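Local coordinates for protein putative ABC transporter subunit, substrate-binding component (Rhodopseudomonas palustris, PDB 4EVR) that probably binds benzoate or related aromatic acids in the periplasm as the substrate-capturing component of an ABC transporter, at residues Val19-Pro24 and Val85-Val90. Residues are numbered along the deposited sequence; the frame is centred on the assembly and turned at random.
Sequences VGLLLP and VLIGTV. With BEZ (benzoic acid), chain B.
Ile87 meets Val19-Pro24 with both backbone and side chain. Its N donates to Gly20 O (2.8 Å) and its O accepts from Leu22 N (3.0 Å), the latter donor tilted out of the carbonyl plane. With CG1 anti to its own carbonyl carbon (chi1 -59°), the chain runs back over Val19, where CD1 presses on Val19 CG1 at 3.5 Å, tighter than usual for two methyls. Leu21 lies alongside, pointing the same way, and its CD2 rests on Ile87 CB. These side chains share the sheet face on which Leu21 packs against helix 30-46. Leu22 goes to the other face, onto Leu73 and Thr74 of helix 67-79, while its O takes a CA-H...O contact from Gly88. The two strands are parallel neighbours in the sheet of one lobe of a two-lobed periplasmic binding protein, and the ends of both segments lead toward the ligand cleft. There, past the cis peptide between Gly88 and Thr89, Thr89 OG1 hydrogen-bonds Asp63. Val90 CG2 butts against Pro24 CD (3.5 Å), the two side chains crossing at about a right angle, while Val90 CG1 lies 4.0 Å from C2 of the bound benzoic acid; Leu32 and Ile36 of helix 30-46 also touch Val90. Replacing Pro24 by glycine would probably open a gap beside Val90 CG2, leaving the valine less firmly held on that side.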
loop_
_atom_site.group_PDB
_atom_site.type_symbol
_atom_site.label_atom_id
_atom_site.label_comp_id
_atom_site.label_asym_id
_atom_site.label_seq_id
_atom_site.Cartn_x
_atom_site.Cartn_y
_atom_site.Cartn_z
ATOM N N VAL A 19 14.637 14.543 -4.134
ATOM C CA VAL A 19 13.615 13.695 -3.538
ATOM C C VAL A 19 14.240 12.342 -3.320
ATOM O O VAL A 19 14.632 11.674 -4.276
ATOM C CB VAL A 19 12.349 13.631 -4.422
ATOM C CG1 VAL A 19 11.335 12.709 -3.794
ATOM C CG2 VAL A 19 11.766 15.032 -4.669
ATOM N N GLY A 20 14.412 11.982 -2.065
ATOM C CA GLY A 20 15.056 10.746 -1.708
ATOM C C GLY A 20 14.022 9.658 -1.781
ATOM O O GLY A 20 12.946 9.830 -1.212
ATOM N N LEU A 21 14.270 8.588 -2.573
ATOM C CA LEU A 21 13.298 7.501 -2.715
ATOM C C LEU A 21 13.844 6.261 -2.089
ATOM O O LEU A 21 14.773 5.698 -2.664
ATOM C CB LEU A 21 12.998 7.148 -4.192
ATOM C CG LEU A 21 12.300 8.054 -5.099
ATOM C CD1 LEU A 21 11.843 7.288 -6.360
ATOM C CD2 LEU A 21 11.087 8.721 -4.436
ATOM N N LEU A 22 13.325 5.834 -0.942
ATOM C CA LEU A 22 13.724 4.583 -0.283
ATOM C C LEU A 22 12.700 3.525 -0.608
ATOM O O LEU A 22 11.594 3.597 -0.073
ATOM C CB LEU A 22 13.800 4.786 1.220
ATOM C CG LEU A 22 14.412 3.585 1.983
ATOM C CD1 LEU A 22 15.864 3.322 1.553
ATOM C CD2 LEU A 22 14.256 3.737 3.497
ATOM N N LEU A 23 13.017 2.593 -1.534
ATOM C CA LEU A 23 12.090 1.608 -1.987
ATOM C C LEU A 23 12.787 0.315 -2.269
ATOM O O LEU A 23 13.992 0.275 -2.495
ATOM C CB LEU A 23 11.417 2.084 -3.290
ATOM C CG LEU A 23 10.481 3.290 -3.150
ATOM C CD1 LEU A 23 10.081 3.779 -4.543
ATOM C CD2 LEU A 23 9.252 2.933 -2.319
ATOM N N PRO A 24 12.021 -0.755 -2.331
ATOM C CA PRO A 24 12.614 -2.038 -2.669
ATOM C C PRO A 24 12.806 -2.139 -4.179
ATOM O O PRO A 24 11.824 -2.180 -4.924
ATOM C CB PRO A 24 11.574 -3.037 -2.187
ATOM C CG PRO A 24 10.318 -2.369 -2.188
ATOM C CD PRO A 24 10.599 -0.895 -1.971
ATOM N N VAL A 85 13.255 16.048 0.433
ATOM C CA VAL A 85 12.031 15.312 0.743
ATOM C C VAL A 85 12.370 13.871 0.804
ATOM O O VAL A 85 13.228 13.438 0.040
ATOM C CB VAL A 85 10.954 15.569 -0.371
ATOM C CG1 VAL A 85 9.637 14.836 -0.073
ATOM C CG2 VAL A 85 10.686 17.075 -0.515
ATOM N N LEU A 86 11.678 13.103 1.644
ATOM C CA LEU A 86 11.858 11.647 1.711
ATOM C C LEU A 86 10.549 10.945 1.280
ATOM O O LEU A 86 9.492 11.234 1.818
ATOM C CB LEU A 86 12.230 11.262 3.155
ATOM C CG LEU A 86 12.462 9.799 3.512
ATOM C CD1 LEU A 86 13.525 9.138 2.596
ATOM C CD2 LEU A 86 12.904 9.685 4.954
ATOM N N ILE A 87 10.639 9.976 0.353
ATOM C CA ILE A 87 9.483 9.195 0.005
ATOM C C ILE A 87 9.843 7.755 0.176
ATOM O O ILE A 87 10.750 7.297 -0.511
ATOM C CB ILE A 87 9.015 9.496 -1.427
ATOM C CG1 ILE A 87 8.673 11.013 -1.574
ATOM C CG2 ILE A 87 7.831 8.580 -1.799
ATOM C CD1 ILE A 87 8.226 11.476 -2.882
ATOM N N GLY A 88 9.138 7.065 1.044
ATOM C CA GLY A 88 9.261 5.603 1.213
ATOM C C GLY A 88 8.446 5.058 2.367
ATOM O O GLY A 88 7.987 5.829 3.190
ATOM N N THR A 89 8.255 3.751 2.527
ATOM C CA THR A 89 8.719 2.679 1.657
ATOM C C THR A 89 7.586 1.657 1.571
ATOM O O THR A 89 6.446 1.968 1.906
ATOM C CB THR A 89 10.041 2.096 2.166
ATOM O OG1 THR A 89 10.445 1.111 1.188
ATOM C CG2 THR A 89 9.913 1.519 3.495
ATOM N N VAL A 90 7.884 0.508 1.056
ATOM C CA VAL A 90 6.901 -0.569 0.879
ATOM C C VAL A 90 6.732 -1.430 2.144
ATOM O O VAL A 90 5.595 -1.644 2.518
ATOM C CB VAL A 90 7.252 -1.456 -0.330
ATOM C CG1 VAL A 90 6.435 -2.715 -0.362
ATOM C CG2 VAL A 90 7.111 -0.672 -1.590
HETATM C C BEZ B . 3.574 -3.552 4.207
HETATM O O1 BEZ B . 3.112 -2.561 4.847
HETATM O O2 BEZ B . 4.584 -4.211 4.580
HETATM C C1 BEZ B . 3.007 -3.926 2.876
HETATM C C2 BEZ B . 3.808 -4.582 1.927
HETATM C C3 BEZ B . 3.282 -4.922 0.683
HETATM C C4 BEZ B . 1.929 -4.632 0.459
HETATM C C5 BEZ B . 1.138 -3.979 1.419
HETATM C C6 BEZ B . 1.666 -3.598 2.622
#